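Local coordinates for microcin B17-processing protein McbB (Escherichia coli str. K-12 substr. MG1655, PDB 6GRH) that is needed to convert the inactive microcin B17 precursor McbA into the active peptide antibiotic, at residues I20-T25 with G42-L47; L61-L66 with K75-L80. All blocks are in the same frame, centred on the assembly; numbering follows the deposited sequence.

Contact 1 of 2, residues I20-T25 with G42-L47; sequences IISRNT and GMKKVL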
loop_
_atom_site.group_PDB
_atom_site.type_symbol
_atom_site.label_atom_id
_atom_site.label_comp_id
_atom_site.label_asym_id
_atom_site.label_seq_id
_atom_site.Cartn_x
_atom_site.Cartn_y
_atom_site.Cartn_z
ATOM N N ILE B 20 -17.030 -41.882 8.035
ATOM C CA ILE B 20 -17.854 -42.977 7.573
ATOM C C ILE B 20 -18.705 -43.328 8.787
ATOM O O ILE B 20 -18.175 -43.809 9.772
ATOM C CB ILE B 20 -17.017 -44.176 7.041
ATOM C CG1 ILE B 20 -17.906 -45.377 6.688
ATOM C CG2 ILE B 20 -15.920 -44.651 8.004
ATOM C CD1 ILE B 20 -18.647 -45.238 5.385
ATOM N N ILE B 21 -20.010 -43.074 8.715
ATOM C CA ILE B 21 -20.911 -43.247 9.884
ATOM C C ILE B 21 -22.012 -44.256 9.596
ATOM O O ILE B 21 -22.412 -44.427 8.452
ATOM C CB ILE B 21 -21.506 -41.899 10.361
ATOM C CG1 ILE B 21 -22.350 -41.237 9.264
ATOM C CG2 ILE B 21 -20.374 -40.967 10.791
ATOM C CD1 ILE B 21 -22.970 -39.904 9.644
ATOM N N SER B 22 -22.497 -44.917 10.647
ATOM C CA SER B 22 -23.447 -46.017 10.514
ATOM C C SER B 22 -24.489 -46.003 11.610
ATOM O O SER B 22 -24.186 -45.687 12.751
ATOM C CB SER B 22 -22.730 -47.371 10.562
ATOM O OG SER B 22 -21.812 -47.501 9.497
ATOM N N ARG B 23 -25.717 -46.328 11.239
ATOM C CA ARG B 23 -26.791 -46.532 12.190
ATOM C C ARG B 23 -27.860 -47.396 11.524
ATOM O O ARG B 23 -28.258 -47.121 10.378
ATOM C CB ARG B 23 -27.379 -45.200 12.619
ATOM C CG ARG B 23 -28.334 -45.298 13.795
ATOM C CD ARG B 23 -29.327 -44.151 13.777
ATOM N NE ARG B 23 -30.391 -44.303 14.770
ATOM C CZ ARG B 23 -30.319 -43.942 16.055
ATOM N NH1 ARG B 23 -29.213 -43.391 16.567
ATOM N NH2 ARG B 23 -31.380 -44.134 16.841
ATOM N N ASN B 24 -28.317 -48.430 12.247
ATOM C CA ASN B 24 -29.237 -49.461 11.717
ATOM C C ASN B 24 -28.547 -50.118 10.515
ATOM O O ASN B 24 -27.400 -50.555 10.641
ATOM C CB ASN B 24 -30.616 -48.864 11.371
ATOM N N THR B 25 -29.190 -50.128 9.349
ATOM C CA THR B 25 -28.565 -50.647 8.131
ATOM C C THR B 25 -28.049 -49.532 7.204
ATOM O O THR B 25 -27.711 -49.798 6.047
ATOM C CB THR B 25 -29.577 -51.498 7.353
ATOM O OG1 THR B 25 -30.654 -50.655 6.938
ATOM C CG2 THR B 25 -30.114 -52.648 8.229
ATOM N N GLY B 42 -18.243 -54.567 1.562
ATOM C CA GLY B 42 -16.809 -54.508 1.315
ATOM C C GLY B 42 -16.230 -53.092 1.276
ATOM O O GLY B 42 -15.182 -52.815 1.847
ATOM N N MET B 43 -16.920 -52.166 0.614
ATOM C CA MET B 43 -16.419 -50.807 0.530
ATOM C C MET B 43 -16.563 -50.142 1.898
ATOM O O MET B 43 -15.714 -49.350 2.267
ATOM C CB MET B 43 -17.127 -50.020 -0.557
ATOM C CG MET B 43 -16.606 -48.613 -0.750
ATOM S SD MET B 43 -14.847 -48.424 -1.160
ATOM C CE MET B 43 -14.867 -48.997 -2.872
ATOM N N LYS B 44 -17.605 -50.488 2.668
ATOM C CA LYS B 44 -17.721 -49.956 4.043
ATOM C C LYS B 44 -16.472 -50.349 4.848
ATOM O O LYS B 44 -15.840 -49.521 5.476
ATOM C CB LYS B 44 -18.994 -50.477 4.720
ATOM C CG LYS B 44 -19.113 -50.136 6.193
ATOM C CD LYS B 44 -20.438 -50.623 6.765
ATOM C CE LYS B 44 -20.473 -50.355 8.262
ATOM N NZ LYS B 44 -21.714 -50.843 8.900
ATOM N N LYS B 45 -16.118 -51.629 4.783
ATOM C CA LYS B 45 -14.915 -52.149 5.438
ATOM C C LYS B 45 -13.639 -51.423 5.034
ATOM O O LYS B 45 -12.837 -51.059 5.884
ATOM C CB LYS B 45 -14.776 -53.675 5.211
ATOM N N VAL B 46 -13.468 -51.189 3.740
ATOM C CA VAL B 46 -12.313 -50.455 3.220
ATOM C C VAL B 46 -12.258 -49.052 3.809
ATOM O O VAL B 46 -11.230 -48.628 4.332
ATOM C CB VAL B 46 -12.343 -50.425 1.672
ATOM C CG1 VAL B 46 -11.307 -49.465 1.103
ATOM C CG2 VAL B 46 -12.126 -51.823 1.114
ATOM N N LEU B 47 -13.379 -48.335 3.733
ATOM C CA LEU B 47 -13.451 -46.990 4.247
ATOM C C LEU B 47 -13.159 -46.925 5.753
ATOM O O LEU B 47 -12.443 -46.049 6.185
ATOM C CB LEU B 47 -14.812 -46.348 3.919
ATOM C CG LEU B 47 -15.083 -46.137 2.446
ATOM C CD1 LEU B 47 -16.573 -45.851 2.222
ATOM C CD2 LEU B 47 -14.198 -45.048 1.854
#
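Ile20 and Leu47 form the apolar part of this contact between strand 13-23 and helix 41-52. Ile20 CD1 lies 3.8 Å from Leu47 CD1, and the two side chains cross at about a right angle. CG1 of Ile20 stands anti to the backbone N (chi1 174°), and chi2 of 77° then turns CD1 to meet the helix. The backbones come near each other here, with Ile20 CA 6.8 Å from Leu47 CA. Ile38 of strand 34-38 touches both side chains.

The polar part lies at Ser22 and Lys44. The lysine chain is extended along its whole length and runs out toward the strand. Its last carbon, Lys44 CE, lies 3.4 Å from Ser22 OG. Ser22 OG is hydrogen-bonded to Thr27 OG1 on the adjacent strand 26-31. The Lys44 side chain also touches Thr27.

Ile21 and Arg23 point to the other face of the strand, where they pack on Met227 and Tyr225 of the second McbB subunit. The chemistry is thus split. A small apolar contact joins helix and sheet at the buried Leu47, while the serine and lysine meet toward the exposed end of the strand, where the serine hydroxyl also bonds to Thr27 within the sheet.

Contact 2 of 2, residues L61-L66 with K75-L80; sequences LLDKLL and KGKEFL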
loop_
_atom_site.group_PDB
_atom_site.type_symbol
_atom_site.label_atom_id
_atom_site.label_comp_id
_atom_site.label_asym_id
_atom_site.label_seq_id
_atom_site.Cartn_x
_atom_site.Cartn_y
_atom_site.Cartn_z
ATOM N N LEU B 61 -0.726 -51.710 0.148
ATOM C CA LEU B 61 -1.704 -51.985 1.216
ATOM C C LEU B 61 -3.121 -51.607 0.774
ATOM O O LEU B 61 -4.070 -52.278 1.147
ATOM C CB LEU B 61 -1.372 -51.268 2.533
ATOM C CG LEU B 61 -0.188 -51.765 3.370
ATOM C CD1 LEU B 61 0.190 -50.694 4.385
ATOM C CD2 LEU B 61 -0.465 -53.113 4.039
ATOM N N LEU B 62 -3.253 -50.540 0.004
ATOM C CA LEU B 62 -4.570 -50.152 -0.507
ATOM C C LEU B 62 -5.117 -51.283 -1.372
ATOM O O LEU B 62 -6.229 -51.743 -1.144
ATOM C CB LEU B 62 -4.518 -48.842 -1.282
ATOM C CG LEU B 62 -5.862 -48.427 -1.932
ATOM C CD1 LEU B 62 -6.987 -48.359 -0.908
ATOM C CD2 LEU B 62 -5.741 -47.113 -2.644
ATOM N N ASP B 63 -4.298 -51.761 -2.310
ATOM C CA ASP B 63 -4.639 -52.918 -3.152
ATOM C C ASP B 63 -5.057 -54.135 -2.338
ATOM O O ASP B 63 -6.069 -54.762 -2.630
ATOM C CB ASP B 63 -3.468 -53.303 -4.072
ATOM C CG ASP B 63 -3.237 -52.290 -5.179
ATOM O OD1 ASP B 63 -3.978 -51.282 -5.238
ATOM O OD2 ASP B 63 -2.306 -52.484 -5.992
ATOM N N LYS B 64 -4.262 -54.448 -1.317
ATOM C CA LYS B 64 -4.535 -55.552 -0.390
ATOM C C LYS B 64 -5.893 -55.354 0.304
ATOM O O LYS B 64 -6.695 -56.253 0.374
ATOM C CB LYS B 64 -3.405 -55.632 0.652
ATOM C CG LYS B 64 -3.273 -56.949 1.405
ATOM C CD LYS B 64 -1.805 -57.187 1.811
ATOM C CE LYS B 64 -1.648 -58.193 2.942
ATOM N NZ LYS B 64 -2.399 -59.450 2.721
ATOM N N LEU B 65 -6.133 -54.146 0.793
ATOM C CA LEU B 65 -7.418 -53.795 1.417
ATOM C C LEU B 65 -8.602 -54.053 0.477
ATOM O O LEU B 65 -9.601 -54.668 0.862
ATOM C CB LEU B 65 -7.408 -52.328 1.835
ATOM C CG LEU B 65 -7.919 -51.941 3.213
ATOM C CD1 LEU B 65 -7.299 -52.735 4.354
ATOM C CD2 LEU B 65 -7.641 -50.445 3.385
ATOM N N LEU B 66 -8.453 -53.591 -0.760
ATOM C CA LEU B 66 -9.475 -53.789 -1.792
ATOM C C LEU B 66 -9.659 -55.274 -2.147
ATOM O O LEU B 66 -10.795 -55.747 -2.249
ATOM C CB LEU B 66 -9.154 -52.955 -3.039
ATOM C CG LEU B 66 -9.227 -51.439 -2.836
ATOM C CD1 LEU B 66 -8.522 -50.701 -3.971
ATOM C CD2 LEU B 66 -10.676 -51.012 -2.713
ATOM N N LYS B 75 -11.628 -49.989 -10.112
ATOM C CA LYS B 75 -12.950 -49.400 -9.831
ATOM C C LYS B 75 -13.010 -48.845 -8.407
ATOM O O LYS B 75 -13.516 -47.759 -8.204
ATOM C CB LYS B 75 -14.080 -50.388 -10.063
ATOM C CG LYS B 75 -14.224 -50.827 -11.509
ATOM C CD LYS B 75 -15.316 -51.866 -11.657
ATOM C CE LYS B 75 -15.186 -52.588 -12.989
ATOM N NZ LYS B 75 -16.290 -53.541 -13.211
ATOM N N GLY B 76 -12.459 -49.585 -7.448
ATOM C CA GLY B 76 -12.347 -49.121 -6.064
ATOM C C GLY B 76 -11.539 -47.846 -5.908
ATOM O O GLY B 76 -11.974 -46.915 -5.232
ATOM N N LYS B 77 -10.376 -47.788 -6.549
ATOM C CA LYS B 77 -9.527 -46.606 -6.502
ATOM C C LYS B 77 -10.193 -45.378 -7.110
ATOM O O LYS B 77 -10.144 -44.303 -6.523
ATOM C CB LYS B 77 -8.203 -46.842 -7.193
ATOM C CG LYS B 77 -7.200 -47.535 -6.296
ATOM C CD LYS B 77 -6.019 -47.972 -7.127
ATOM C CE LYS B 77 -5.155 -48.928 -6.345
ATOM N NZ LYS B 77 -4.362 -49.804 -7.250
ATOM N N GLU B 78 -10.818 -45.572 -8.269
ATOM C CA GLU B 78 -11.573 -44.513 -8.951
ATOM C C GLU B 78 -12.689 -43.933 -8.061
ATOM O O GLU B 78 -12.912 -42.715 -8.028
ATOM C CB GLU B 78 -12.178 -45.054 -10.255
ATOM C CG GLU B 78 -12.681 -43.966 -11.183
ATOM C CD GLU B 78 -13.309 -44.517 -12.457
ATOM O OE1 GLU B 78 -13.437 -45.766 -12.625
ATOM O OE2 GLU B 78 -13.679 -43.677 -13.306
ATOM N N PHE B 79 -13.384 -44.812 -7.353
ATOM C CA PHE B 79 -14.414 -44.395 -6.396
ATOM C C PHE B 79 -13.798 -43.559 -5.267
ATOM O O PHE B 79 -14.295 -42.481 -4.943
ATOM C CB PHE B 79 -15.151 -45.619 -5.830
ATOM C CG PHE B 79 -16.103 -45.291 -4.720
ATOM C CD1 PHE B 79 -17.390 -44.860 -5.002
ATOM C CD2 PHE B 79 -15.701 -45.344 -3.405
ATOM C CE1 PHE B 79 -18.276 -44.550 -3.996
ATOM C CE2 PHE B 79 -16.588 -45.015 -2.386
ATOM C CZ PHE B 79 -17.876 -44.638 -2.690
ATOM N N LEU B 80 -12.710 -44.064 -4.689
ATOM C CA LEU B 80 -12.068 -43.405 -3.561
ATOM C C LEU B 80 -11.498 -42.045 -3.951
ATOM O O LEU B 80 -11.543 -41.125 -3.156
ATOM C CB LEU B 80 -10.970 -44.303 -2.970
ATOM C CG LEU B 80 -11.475 -45.609 -2.322
ATOM C CD1 LEU B 80 -10.328 -46.557 -2.005
ATOM C CD2 LEU B 80 -12.292 -45.340 -1.077
#
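Leu62 and Leu66 of helix 59-68 pack against Gly76, Lys77 and Leu80 of helix 73-82. The short helical segments run at 110° to each other, and their axes come within 10.8 Å.

The tight part is apolar and largely buried. Leu62 extends away from its backbone N (chi1 176°) and divides its two methyls between partners. Its CD1 lies 4.0 Å from Leu80 CD1, the two side chains sliding past each other in opposite directions. Its CD2 lies 4.0 Å from Lys77 CG. Leu66 also forks: CD1 meets the same Lys77 CG, while CD2 sits 4.2 Å from Gly76 CA. The glycine has no side chain there, so the leucine can reach the helix backbone.

The outer side is polar and partly exposed. Lys77 stretches past the leucines, and its NZ forms a salt bridge with Asp63 OD1. That oxygen is too close to a neighbour in the model, so the exact length is doubtful. NZ has a second salt-bridge partner, Glu59 OE2, so two carboxylates share this ammonium group.

Around the pair, Ile86 of strand 86-88 touches Leu62 and Leu80, Ile71 touches Leu66, and Leu65 packs on Leu50 of helix 41-52.

Contacts 1 and 2 follow one another along the chain, and their centres lie about 15 Å apart. They meet through side chains of helices 41-52 and 73-82. Leu47 CD2 approaches Leu80 CD2 to 3.5 Å, so each leucine packs within its own contact through CD1 and on the other leucine through CD2. Beside them, Met43 CE lies 3.8 Å from Phe79 CD2. Each also meets an aromatic side chain on the chain of another protein; for Phe79 the rings meet edge-to-face. Three helices beside a small antiparallel sheet are consistent with the winged-helix precursor-recognition domain of such enzymes. The centres of contacts 1 and 2 lie about 33 and 29 Å from the centre of the chain. The zinc site lies outside this domain.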